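Local atomic coordinates of O-ureido-L-serine synthase (Streptomyces lavendulae, PDB entry 3X43), a protein that catalyses the pyridoxal 5'-phosphate-dependent addition of hydroxyurea to O-acetyl-L-serine, giving O-ureido-L-serine for D-cycloserine biosynthesis, and also makes L-cysteine from sulfide. Residues E25-Y30 against T284-M289; R141-P146 against F226-L231; V196-L201 against V235-V240; N205-A210 against L239-E244. One frame throughout, in Å; residues are numbered along the deposited sequence.

Interaction 1: E25-Y30 against T284-M289; sequences EHTSVY and TVLLAM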
loop_
_atom_site.group_PDB
_atom_site.type_symbol
_atom_site.label_atom_id
_atom_site.label_comp_id
_atom_site.label_asym_id
_atom_site.label_seq_id
_atom_site.Cartn_x
_atom_site.Cartn_y
_atom_site.Cartn_z
ATOM N N GLU B 25 1.223 28.353 -11.582
ATOM C CA GLU B 25 0.306 28.348 -10.445
ATOM C C GLU B 25 -1.146 27.959 -10.717
ATOM O O GLU B 25 -1.776 27.304 -9.881
ATOM C CB GLU B 25 0.330 29.714 -9.756
ATOM C CG GLU B 25 1.709 30.355 -9.674
ATOM C CD GLU B 25 1.900 31.178 -8.406
ATOM O OE1 GLU B 25 1.388 30.760 -7.341
ATOM O OE2 GLU B 25 2.561 32.241 -8.477
ATOM N N HIS B 26 -1.682 28.369 -11.865
ATOM C CA HIS B 26 -3.072 28.061 -12.217
ATOM C C HIS B 26 -3.188 26.655 -12.804
ATOM O O HIS B 26 -4.251 26.254 -13.292
ATOM C CB HIS B 26 -3.581 29.073 -13.250
ATOM C CG HIS B 26 -2.954 28.920 -14.603
ATOM N ND1 HIS B 26 -1.612 29.136 -14.831
ATOM C CD2 HIS B 26 -3.482 28.547 -15.794
ATOM C CE1 HIS B 26 -1.339 28.900 -16.103
ATOM N NE2 HIS B 26 -2.456 28.541 -16.709
ATOM N N THR B 27 -2.088 25.913 -12.731
ATOM C CA THR B 27 -1.988 24.576 -13.291
ATOM C C THR B 27 -1.478 23.544 -12.273
ATOM O O THR B 27 -0.919 23.897 -11.232
ATOM C CB THR B 27 -1.037 24.643 -14.517
ATOM O OG1 THR B 27 -1.809 24.652 -15.718
ATOM C CG2 THR B 27 -0.051 23.503 -14.529
ATOM N N SER B 28 -1.692 22.268 -12.581
ATOM C CA SER B 28 -1.230 21.168 -11.740
ATOM C C SER B 28 -0.530 20.159 -12.635
ATOM O O SER B 28 -1.128 19.640 -13.578
ATOM C CB SER B 28 -2.397 20.481 -11.048
ATOM O OG SER B 28 -2.386 20.755 -9.665
ATOM N N VAL B 29 0.737 19.891 -12.352
ATOM C CA VAL B 29 1.489 18.937 -13.145
ATOM C C VAL B 29 2.006 17.808 -12.259
ATOM O O VAL B 29 2.852 18.026 -11.384
ATOM C CB VAL B 29 2.682 19.615 -13.838
ATOM C CG1 VAL B 29 3.574 18.566 -14.504
ATOM C CG2 VAL B 29 2.175 20.619 -14.860
ATOM N N TYR B 30 1.492 16.603 -12.488
ATOM C CA TYR B 30 1.909 15.439 -11.720
ATOM C C TYR B 30 2.910 14.640 -12.524
ATOM O O TYR B 30 2.946 14.706 -13.757
ATOM C CB TYR B 30 0.714 14.558 -11.371
ATOM C CG TYR B 30 -0.169 15.139 -10.302
ATOM C CD1 TYR B 30 -1.222 15.993 -10.635
ATOM C CD2 TYR B 30 0.019 14.809 -8.969
ATOM C CE1 TYR B 30 -2.073 16.495 -9.648
ATOM C CE2 TYR B 30 -0.820 15.303 -7.981
ATOM C CZ TYR B 30 -1.868 16.142 -8.328
ATOM O OH TYR B 30 -2.732 16.595 -7.363
ATOM N N THR B 284 -5.995 23.248 -15.134
ATOM C CA THR B 284 -5.568 22.143 -15.983
ATOM C C THR B 284 -4.625 21.204 -15.223
ATOM O O THR B 284 -3.716 21.658 -14.521
ATOM C CB THR B 284 -4.848 22.663 -17.250
ATOM O OG1 THR B 284 -5.752 23.477 -18.011
ATOM C CG2 THR B 284 -4.369 21.495 -18.113
ATOM N N VAL B 285 -4.856 19.899 -15.368
ATOM C CA VAL B 285 -4.046 18.874 -14.713
ATOM C C VAL B 285 -3.307 18.049 -15.759
ATOM O O VAL B 285 -3.913 17.508 -16.679
ATOM C CB VAL B 285 -4.926 17.931 -13.866
ATOM C CG1 VAL B 285 -4.056 16.896 -13.153
ATOM C CG2 VAL B 285 -5.722 18.735 -12.861
ATOM N N LEU B 286 -1.992 17.954 -15.621
ATOM C CA LEU B 286 -1.194 17.189 -16.571
ATOM C C LEU B 286 -0.407 16.082 -15.879
ATOM O O LEU B 286 -0.039 16.206 -14.712
ATOM C CB LEU B 286 -0.226 18.118 -17.305
ATOM C CG LEU B 286 -0.885 19.198 -18.176
ATOM C CD1 LEU B 286 -0.934 20.523 -17.413
ATOM C CD2 LEU B 286 -0.109 19.353 -19.471
ATOM N N LEU B 287 -0.151 14.995 -16.601
ATOM C CA LEU B 287 0.623 13.885 -16.052
ATOM C C LEU B 287 1.748 13.568 -17.026
ATOM O O LEU B 287 1.515 13.377 -18.215
ATOM C CB LEU B 287 -0.256 12.645 -15.852
ATOM C CG LEU B 287 0.492 11.367 -15.439
ATOM C CD1 LEU B 287 1.327 11.644 -14.213
ATOM C CD2 LEU B 287 -0.505 10.252 -15.136
ATOM N N ALA B 288 2.971 13.527 -16.522
ATOM C CA ALA B 288 4.123 13.241 -17.355
ATOM C C ALA B 288 4.840 11.994 -16.834
ATOM O O ALA B 288 4.906 11.777 -15.624
ATOM C CB ALA B 288 5.068 14.435 -17.344
ATOM N N MET B 289 5.366 11.182 -17.753
ATOM C CA MET B 289 6.091 9.955 -17.400
ATOM C C MET B 289 7.584 10.216 -17.231
ATOM O O MET B 289 8.210 10.814 -18.096
ATOM C CB MET B 289 5.921 8.884 -18.488
ATOM C CG MET B 289 4.515 8.308 -18.641
ATOM S SD MET B 289 3.957 7.304 -17.243
ATOM C CE MET B 289 5.269 6.092 -17.077
#
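S28 and Y30 each bond through both N and O to the strand 284-289, which pairs them in parallel with V285 and L287. S28 N donates to T284 O at 2.9 Å and S28 O accepts from L286 N; two residues on, Y30 N reaches L286 O at 2.7 Å, with an N-H...O angle of 165°, and Y30 O takes A288 N at 3.0 Å. The axes of the two short strands lie 4.6 Å apart and differ by 19° in direction, the modest twist of neighbouring parallel strands. Side chains then meet in register on two faces. On one, Y30 lies obliquely across V285, its ring edge at CD1 meeting V285 CG1 at 3.9 Å, while Y30 CB touches L287 CD1. On the other, V29 CG2 rests 4.0 Å from L286 CD1; with V29 CG1 anti to the backbone N (chi1 172°), CG2 is the branch presented to the leucine. These two strands sit side by side in the mixed sheet of this fold-type II PLP enzyme. Further out, strand 171-175 flanks 284-290 on its other edge, and helix 264-279 covers the L286 face through I276 and A277. The Y30 ring makes an edge-to-face pair with F164 and also packs on L3 of a second subunit, while T284 OG1 is held by P281 O.

Interaction 2: R141-P146 against F226-L231; sequences RQFDNP and FVPGVL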
loop_
_atom_site.group_PDB
_atom_site.type_symbol
_atom_site.label_atom_id
_atom_site.label_comp_id
_atom_site.label_asym_id
_atom_site.label_seq_id
_atom_site.Cartn_x
_atom_site.Cartn_y
_atom_site.Cartn_z
ATOM N N ARG B 141 12.599 -9.403 -28.049
ATOM C CA ARG B 141 11.875 -8.728 -29.121
ATOM C C ARG B 141 11.079 -7.585 -28.512
ATOM O O ARG B 141 9.888 -7.422 -28.774
ATOM C CB ARG B 141 10.925 -9.697 -29.836
ATOM C CG ARG B 141 11.524 -11.060 -30.139
ATOM C CD ARG B 141 11.604 -11.314 -31.639
ATOM N NE ARG B 141 12.492 -12.434 -31.952
ATOM C CZ ARG B 141 13.588 -12.342 -32.702
ATOM N NH1 ARG B 141 13.944 -11.174 -33.227
ATOM N NH2 ARG B 141 14.335 -13.418 -32.920
ATOM N N GLN B 142 11.758 -6.793 -27.693
ATOM C CA GLN B 142 11.139 -5.660 -27.015
ATOM C C GLN B 142 10.260 -4.798 -27.920
ATOM O O GLN B 142 9.338 -4.139 -27.447
ATOM C CB GLN B 142 12.225 -4.790 -26.375
ATOM C CG GLN B 142 12.869 -3.797 -27.332
ATOM C CD GLN B 142 14.347 -3.604 -27.068
ATOM O OE1 GLN B 142 14.861 -2.481 -27.112
ATOM N NE2 GLN B 142 15.043 -4.698 -26.795
ATOM N N PHE B 143 10.539 -4.813 -29.221
ATOM C CA PHE B 143 9.784 -3.998 -30.167
ATOM C C PHE B 143 8.561 -4.656 -30.791
ATOM O O PHE B 143 7.717 -3.971 -31.369
ATOM C CB PHE B 143 10.712 -3.500 -31.278
ATOM C CG PHE B 143 11.777 -2.547 -30.797
ATOM C CD1 PHE B 143 11.476 -1.205 -30.553
ATOM C CD2 PHE B 143 13.078 -2.989 -30.574
ATOM C CE1 PHE B 143 12.457 -0.320 -30.092
ATOM C CE2 PHE B 143 14.065 -2.113 -30.113
ATOM C CZ PHE B 143 13.753 -0.773 -29.871
ATOM N N ASP B 144 8.442 -5.973 -30.667
ATOM C CA ASP B 144 7.302 -6.656 -31.263
ATOM C C ASP B 144 6.555 -7.617 -30.337
ATOM O O ASP B 144 5.487 -8.127 -30.693
ATOM C CB ASP B 144 7.753 -7.391 -32.533
ATOM C CG ASP B 144 8.052 -6.437 -33.689
ATOM O OD1 ASP B 144 7.193 -6.284 -34.588
ATOM O OD2 ASP B 144 9.148 -5.834 -33.696
ATOM N N ASN B 145 7.109 -7.861 -29.153
ATOM C CA ASN B 145 6.483 -8.765 -28.189
ATOM C C ASN B 145 5.267 -8.069 -27.556
ATOM O O ASN B 145 5.413 -7.116 -26.793
ATOM C CB ASN B 145 7.508 -9.142 -27.121
ATOM C CG ASN B 145 7.102 -10.357 -26.332
ATOM O OD1 ASN B 145 5.918 -10.644 -26.182
ATOM N ND2 ASN B 145 8.084 -11.082 -25.818
ATOM N N PRO B 146 4.049 -8.543 -27.862
ATOM C CA PRO B 146 2.835 -7.931 -27.309
ATOM C C PRO B 146 2.720 -7.926 -25.779
ATOM O O PRO B 146 1.880 -7.222 -25.215
ATOM C CB PRO B 146 1.706 -8.713 -27.970
ATOM C CG PRO B 146 2.335 -10.024 -28.347
ATOM C CD PRO B 146 3.734 -9.683 -28.738
ATOM N N PHE B 226 13.545 3.324 -36.414
ATOM C CA PHE B 226 12.414 2.696 -37.101
ATOM C C PHE B 226 11.145 2.750 -36.247
ATOM O O PHE B 226 11.174 3.221 -35.111
ATOM C CB PHE B 226 12.751 1.240 -37.433
ATOM C CG PHE B 226 12.853 0.355 -36.226
ATOM C CD1 PHE B 226 13.993 0.371 -35.430
ATOM C CD2 PHE B 226 11.804 -0.488 -35.876
ATOM C CE1 PHE B 226 14.091 -0.440 -34.304
ATOM C CE2 PHE B 226 11.893 -1.303 -34.750
ATOM C CZ PHE B 226 13.041 -1.277 -33.963
ATOM N N VAL B 227 10.032 2.265 -36.789
ATOM C CA VAL B 227 8.770 2.272 -36.052
ATOM C C VAL B 227 8.385 0.880 -35.555
ATOM O O VAL B 227 8.171 -0.035 -36.349
ATOM C CB VAL B 227 7.616 2.821 -36.914
ATOM C CG1 VAL B 227 6.273 2.515 -36.246
ATOM C CG2 VAL B 227 7.789 4.319 -37.111
ATOM N N PRO B 228 8.297 0.704 -34.227
ATOM C CA PRO B 228 7.938 -0.590 -33.634
ATOM C C PRO B 228 6.548 -1.087 -34.041
ATOM O O PRO B 228 5.599 -0.308 -34.131
ATOM C CB PRO B 228 8.055 -0.344 -32.125
ATOM C CG PRO B 228 8.914 0.897 -31.997
ATOM C CD PRO B 228 8.564 1.725 -33.197
ATOM N N GLY B 229 6.441 -2.393 -34.280
ATOM C CA GLY B 229 5.177 -2.979 -34.683
ATOM C C GLY B 229 4.191 -3.104 -33.542
ATOM O O GLY B 229 3.016 -3.414 -33.748
ATOM N N VAL B 230 4.669 -2.868 -32.328
ATOM C CA VAL B 230 3.807 -2.946 -31.162
ATOM C C VAL B 230 3.038 -1.631 -30.976
ATOM O O VAL B 230 2.188 -1.519 -30.091
ATOM C CB VAL B 230 4.638 -3.280 -29.894
ATOM C CG1 VAL B 230 4.737 -2.069 -28.973
ATOM C CG2 VAL B 230 4.018 -4.458 -29.179
ATOM N N LEU B 231 3.325 -0.655 -31.835
ATOM C CA LEU B 231 2.689 0.656 -31.767
ATOM C C LEU B 231 1.292 0.743 -32.372
ATOM O O LEU B 231 1.018 0.181 -33.428
ATOM C CB LEU B 231 3.592 1.698 -32.440
ATOM C CG LEU B 231 2.964 3.060 -32.771
ATOM C CD1 LEU B 231 2.536 3.769 -31.507
ATOM C CD2 LEU B 231 3.960 3.897 -33.525
#
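F143 meets F226 and P228 with successive atoms of one side chain. Its CB lies 4.2 Å from F226 CZ, and at CG the same CZ comes closest, at 3.6 Å. The first torsion puts CG beside the backbone N, and chi2 of -79° turns a ring face to F226, whose CZ stands over the ring centre. This is a T-shaped pair: the edge of F226 points into the face of F143, centroids 4.9 Å apart and planes at 63°. At the F143 rim, CD1 touches P228 CG at 3.6 Å, near the ring plane, and the far CZ is still 4.2 Å from F226 CZ. The opposite face carries CG of Q142. Two loops are joined here, one leading from strand 138-139 into helix 147-164, the other forming a type I beta turn from P228 to L231 ahead of strand 238-242. The F143 ring is about 7 Å from the bound PLP, which places this junction beside the cofactor pocket. Beyond the rings, V230 N gives F143 O a weak hydrogen bond of 3.4 Å, bent to 133°, and V230 CG2 lies 3.8 Å from N145 O. V230 and P228 also touch T179, a PLP-binding residue, while N145 ND2 donates to A140 O and its OD1 accepts from A147 N.

Interaction 3: V196-L201 against V235-V240; sequences VRVVAL and VIDDLV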
loop_
_atom_site.group_PDB
_atom_site.type_symbol
_atom_site.label_atom_id
_atom_site.label_comp_id
_atom_site.label_asym_id
_atom_site.label_seq_id
_atom_site.Cartn_x
_atom_site.Cartn_y
_atom_site.Cartn_z
ATOM N N VAL B 196 -9.184 12.713 -21.584
ATOM C CA VAL B 196 -7.750 12.905 -21.364
ATOM C C VAL B 196 -7.043 12.864 -22.713
ATOM O O VAL B 196 -7.197 11.908 -23.462
ATOM C CB VAL B 196 -7.140 11.785 -20.470
ATOM C CG1 VAL B 196 -5.647 12.013 -20.276
ATOM C CG2 VAL B 196 -7.829 11.757 -19.139
ATOM N N ARG B 197 -6.276 13.906 -23.021
ATOM C CA ARG B 197 -5.537 13.964 -24.277
ATOM C C ARG B 197 -4.221 13.202 -24.130
ATOM O O ARG B 197 -3.424 13.496 -23.237
ATOM C CB ARG B 197 -5.232 15.419 -24.676
ATOM C CG ARG B 197 -6.365 16.414 -24.421
ATOM C CD ARG B 197 -7.241 16.630 -25.657
ATOM N NE ARG B 197 -6.463 16.777 -26.889
ATOM C CZ ARG B 197 -6.955 16.603 -28.118
ATOM N NH1 ARG B 197 -8.230 16.273 -28.291
ATOM N NH2 ARG B 197 -6.162 16.743 -29.177
ATOM N N VAL B 198 -4.009 12.216 -25.000
ATOM C CA VAL B 198 -2.791 11.419 -24.995
ATOM C C VAL B 198 -1.773 12.178 -25.847
ATOM O O VAL B 198 -1.935 12.313 -27.061
ATOM C CB VAL B 198 -3.054 10.008 -25.591
ATOM C CG1 VAL B 198 -1.760 9.205 -25.665
ATOM C CG2 VAL B 198 -4.072 9.278 -24.744
ATOM N N VAL B 199 -0.733 12.685 -25.201
ATOM C CA VAL B 199 0.285 13.464 -25.883
ATOM C C VAL B 199 1.574 12.682 -26.079
ATOM O O VAL B 199 2.250 12.331 -25.112
ATOM C CB VAL B 199 0.601 14.743 -25.084
ATOM C CG1 VAL B 199 1.558 15.623 -25.860
ATOM C CG2 VAL B 199 -0.696 15.495 -24.768
ATOM N N ALA B 200 1.917 12.415 -27.335
ATOM C CA ALA B 200 3.132 11.678 -27.643
ATOM C C ALA B 200 4.167 12.614 -28.249
ATOM O O ALA B 200 3.901 13.298 -29.238
ATOM C CB ALA B 200 2.826 10.533 -28.603
ATOM N N LEU B 201 5.352 12.637 -27.655
ATOM C CA LEU B 201 6.409 13.501 -28.135
ATOM C C LEU B 201 7.508 12.729 -28.835
ATOM O O LEU B 201 7.700 11.540 -28.594
ATOM C CB LEU B 201 6.995 14.306 -26.970
ATOM C CG LEU B 201 7.855 13.575 -25.939
ATOM C CD1 LEU B 201 9.294 13.486 -26.417
ATOM C CD2 LEU B 201 7.789 14.321 -24.627
ATOM N N VAL B 235 -3.977 5.723 -31.002
ATOM C CA VAL B 235 -4.147 6.120 -29.618
ATOM C C VAL B 235 -3.726 7.570 -29.356
ATOM O O VAL B 235 -4.189 8.199 -28.406
ATOM C CB VAL B 235 -3.335 5.156 -28.719
ATOM C CG1 VAL B 235 -2.116 5.851 -28.148
ATOM C CG2 VAL B 235 -4.222 4.586 -27.648
ATOM N N ILE B 236 -2.857 8.092 -30.215
ATOM C CA ILE B 236 -2.327 9.448 -30.084
ATOM C C ILE B 236 -3.308 10.562 -30.439
ATOM O O ILE B 236 -3.837 10.598 -31.547
ATOM C CB ILE B 236 -1.069 9.615 -30.959
ATOM C CG1 ILE B 236 -0.025 8.573 -30.560
ATOM C CG2 ILE B 236 -0.529 11.029 -30.842
ATOM C CD1 ILE B 236 1.232 8.613 -31.395
ATOM N N ASP B 237 -3.537 11.467 -29.488
ATOM C CA ASP B 237 -4.430 12.608 -29.684
ATOM C C ASP B 237 -3.592 13.809 -30.142
ATOM O O ASP B 237 -4.032 14.604 -30.972
ATOM C CB ASP B 237 -5.146 12.966 -28.380
ATOM C CG ASP B 237 -6.384 12.123 -28.134
ATOM O OD1 ASP B 237 -6.368 11.297 -27.194
ATOM O OD2 ASP B 237 -7.378 12.292 -28.877
ATOM N N ASP B 238 -2.384 13.934 -29.589
ATOM C CA ASP B 238 -1.478 15.027 -29.944
ATOM C C ASP B 238 -0.034 14.557 -30.130
ATOM O O ASP B 238 0.572 14.004 -29.207
ATOM C CB ASP B 238 -1.502 16.122 -28.871
ATOM C CG ASP B 238 -2.896 16.669 -28.619
ATOM O OD1 ASP B 238 -3.404 17.443 -29.458
ATOM O OD2 ASP B 238 -3.487 16.330 -27.575
ATOM N N LEU B 239 0.512 14.780 -31.327
ATOM C CA LEU B 239 1.895 14.409 -31.634
ATOM C C LEU B 239 2.732 15.680 -31.649
ATOM O O LEU B 239 2.469 16.594 -32.432
ATOM C CB LEU B 239 1.984 13.725 -32.998
ATOM C CG LEU B 239 2.996 12.581 -33.138
ATOM C CD1 LEU B 239 3.259 12.322 -34.619
ATOM C CD2 LEU B 239 4.288 12.924 -32.426
ATOM N N VAL B 240 3.738 15.742 -30.783
ATOM C CA VAL B 240 4.588 16.925 -30.705
ATOM C C VAL B 240 6.070 16.610 -30.775
ATOM O O VAL B 240 6.485 15.446 -30.781
ATOM C CB VAL B 240 4.319 17.729 -29.411
ATOM C CG1 VAL B 240 2.828 18.013 -29.272
ATOM C CG2 VAL B 240 4.828 16.963 -28.204
#
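V198, D238 and A200 bury the most surface where strand 197-201 meets 235-240. V198 is held through its carbonyl, which accepts two backbone donors, D237 N in the carbonyl plane and D238 N tilted 23° from it, both at 3.0 Å. Its isopropyl group crosses V235 at about a right angle, with CB 3.5 Å from V235 O. D238 carries both a backbone and a side-chain link. D238 O accepts A200 N at 2.8 Å, and its carboxylate is gripped side-on by R197: NH2 to OD1 at 2.9 Å, with OD1 in the guanidinium plane, and NE to OD2 at 3.1 Å, with OD2 tilted out of it. Bends at its second and third torsions fold the arginine back to D238. The guanidinium and carboxylate planes stand 50° apart rather than coplanar. D237 CB lies over one face of the same guanidinium. A200 places its methyl against I236 CD1 at 3.7 Å, while A200 O accepts V240 N. Next along, L201 CB meets V240 CG2. The pairs V199-D238, A200-L239 and L201-V240 are parallel bridges within the beta-alpha-beta unit of strand 197-203, helix 208-211 and strand 238-242, the last strand being outermost in the sheet within this chain. Helix 180-192 packs on V198, V235 and I236 through L182, and helix 264-279 on V199, L201 and V240. The two-nitrogen grip on D238 would probably favour its ionised form, adding an electrostatic tie to the backbone ladder, with D237 a second, more distant acid near the same arginine.

Interaction 4: N205-A210 against L239-E244; sequences NAAMLA and LVTMDE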
loop_
_atom_site.group_PDB
_atom_site.type_symbol
_atom_site.label_atom_id
_atom_site.label_comp_id
_atom_site.label_asym_id
_atom_site.label_seq_id
_atom_site.Cartn_x
_atom_site.Cartn_y
_atom_site.Cartn_z
ATOM N N ASN B 205 14.787 16.385 -33.945
ATOM C CA ASN B 205 15.484 15.909 -35.130
ATOM C C ASN B 205 14.943 14.562 -35.616
ATOM O O ASN B 205 14.957 14.279 -36.814
ATOM C CB ASN B 205 16.992 15.797 -34.856
ATOM C CG ASN B 205 17.314 15.558 -33.387
ATOM O OD1 ASN B 205 16.420 15.488 -32.540
ATOM N ND2 ASN B 205 18.600 15.429 -33.083
ATOM N N ALA B 206 14.457 13.738 -34.695
ATOM C CA ALA B 206 13.932 12.426 -35.065
ATOM C C ALA B 206 12.411 12.338 -35.031
ATOM O O ALA B 206 11.855 11.505 -34.317
ATOM C CB ALA B 206 14.526 11.354 -34.160
ATOM N N ALA B 207 11.739 13.183 -35.807
ATOM C CA ALA B 207 10.281 13.162 -35.843
ATOM C C ALA B 207 9.783 12.078 -36.802
ATOM O O ALA B 207 9.013 12.352 -37.721
ATOM C CB ALA B 207 9.747 14.523 -36.258
ATOM N N MET B 208 10.233 10.847 -36.573
ATOM C CA MET B 208 9.862 9.697 -37.394
ATOM C C MET B 208 8.363 9.625 -37.693
ATOM O O MET B 208 7.946 9.660 -38.852
ATOM C CB MET B 208 10.309 8.406 -36.697
ATOM C CG MET B 208 10.503 7.217 -37.623
ATOM S SD MET B 208 12.215 7.010 -38.185
ATOM C CE MET B 208 11.962 6.044 -39.703
ATOM N N LEU B 209 7.555 9.534 -36.644
ATOM C CA LEU B 209 6.109 9.441 -36.795
ATOM C C LEU B 209 5.456 10.569 -37.590
ATOM O O LEU B 209 4.641 10.312 -38.476
ATOM C CB LEU B 209 5.444 9.362 -35.417
ATOM C CG LEU B 209 5.212 8.000 -34.751
ATOM C CD1 LEU B 209 3.748 7.895 -34.364
ATOM C CD2 LEU B 209 5.605 6.858 -35.675
ATOM N N ALA B 210 5.814 11.812 -37.281
ATOM C CA ALA B 210 5.215 12.968 -37.945
ATOM C C ALA B 210 5.916 13.512 -39.188
ATOM O O ALA B 210 5.397 14.423 -39.833
ATOM C CB ALA B 210 5.041 14.099 -36.933
ATOM N N LEU B 239 0.512 14.780 -31.327
ATOM C CA LEU B 239 1.895 14.409 -31.634
ATOM C C LEU B 239 2.732 15.680 -31.649
ATOM O O LEU B 239 2.469 16.594 -32.432
ATOM C CB LEU B 239 1.984 13.725 -32.998
ATOM C CG LEU B 239 2.996 12.581 -33.138
ATOM C CD1 LEU B 239 3.259 12.322 -34.619
ATOM C CD2 LEU B 239 4.288 12.924 -32.426
ATOM N N VAL B 240 3.738 15.742 -30.783
ATOM C CA VAL B 240 4.588 16.925 -30.705
ATOM C C VAL B 240 6.070 16.610 -30.775
ATOM O O VAL B 240 6.485 15.446 -30.781
ATOM C CB VAL B 240 4.319 17.729 -29.411
ATOM C CG1 VAL B 240 2.828 18.013 -29.272
ATOM C CG2 VAL B 240 4.828 16.963 -28.204
ATOM N N THR B 241 6.868 17.666 -30.831
ATOM C CA THR B 241 8.313 17.539 -30.912
ATOM C C THR B 241 8.943 18.178 -29.688
ATOM O O THR B 241 8.321 18.999 -29.015
ATOM C CB THR B 241 8.858 18.242 -32.177
ATOM O OG1 THR B 241 8.327 19.571 -32.247
ATOM C CG2 THR B 241 8.449 17.481 -33.433
ATOM N N MET B 242 10.181 17.801 -29.395
ATOM C CA MET B 242 10.867 18.358 -28.247
ATOM C C MET B 242 12.362 18.354 -28.484
ATOM O O MET B 242 12.948 17.333 -28.861
ATOM C CB MET B 242 10.517 17.566 -26.987
ATOM C CG MET B 242 11.400 17.857 -25.793
ATOM S SD MET B 242 11.373 19.576 -25.286
ATOM C CE MET B 242 9.644 19.998 -25.470
ATOM N N ASP B 243 12.959 19.523 -28.267
ATOM C CA ASP B 243 14.384 19.758 -28.445
ATOM C C ASP B 243 15.154 19.010 -27.368
ATOM O O ASP B 243 14.812 19.089 -26.191
ATOM C CB ASP B 243 14.652 21.271 -28.354
ATOM C CG ASP B 243 16.133 21.613 -28.372
ATOM O OD1 ASP B 243 16.632 22.143 -27.355
ATOM O OD2 ASP B 243 16.796 21.359 -29.403
ATOM N N GLU B 244 16.191 18.284 -27.767
ATOM C CA GLU B 244 16.979 17.529 -26.801
ATOM C C GLU B 244 17.620 18.439 -25.762
ATOM O O GLU B 244 17.814 18.037 -24.618
ATOM C CB GLU B 244 18.059 16.709 -27.506
ATOM C CG GLU B 244 19.108 17.540 -28.211
ATOM C CD GLU B 244 20.128 16.684 -28.942
ATOM O OE1 GLU B 244 21.286 17.134 -29.089
ATOM O OE2 GLU B 244 19.777 15.561 -29.366
#
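A210 CB and L239 CD1 are only 3.4 Å apart, tighter than ordinary van der Waals contact, and no hydrogen bond joins 205-210 to 239-244. The same leucine branch touches L209 CB at 3.8 Å and lies 3.7 Å from A210 N, so one methyl is set against the first turn of the short helix. The link is therefore carried by side-chain carbons, helix against strand. A second apolar touch, looser, brings A207 CB to T241 CG2 at 4.3 Å; A207 is the N-cap of this helix and the centre of an inverse gamma turn. At the far end N205 ND2 stands 3.9 Å from E244 OE2, too long to bond, with the amide and carboxylate planes 75° apart. That carboxylate oxygen is instead bonded to Q218 N. E244 extends beyond CG (chi2 -178°), carrying its carboxylate toward N205. Helix 208-211 thus lies over strand 238-242 on the L239 and T241 side, while V240 and M242 point to the other side of the sheet, where helix 264-279 receives them; E202 of the adjacent strand 197-203 bonds L209 N and touches A207 and L239.

Overall arrangement
Interactions 1, 3 and 4 belong to one mixed sheet, in which 27-33, 284-290, 171-175, 197-203 and 238-242 follow one another across it. Interaction 1 joins the early strand to the late one, and interactions 2, 3 and 4 all fall between its two segments in the chain. Interactions 3 and 4 share L239 and V240, with centres about 12 Å apart, and join elements of one beta-alpha-beta unit. Interaction 2 lies off the sheet, its centre about 30 Å from that of interaction 1 and about 19 Å from those of 3 and 4. Where V227 and L231 pack on L209, it touches interaction 4, tying the loop beside the PLP pocket to the helix on the sheet's outer strand.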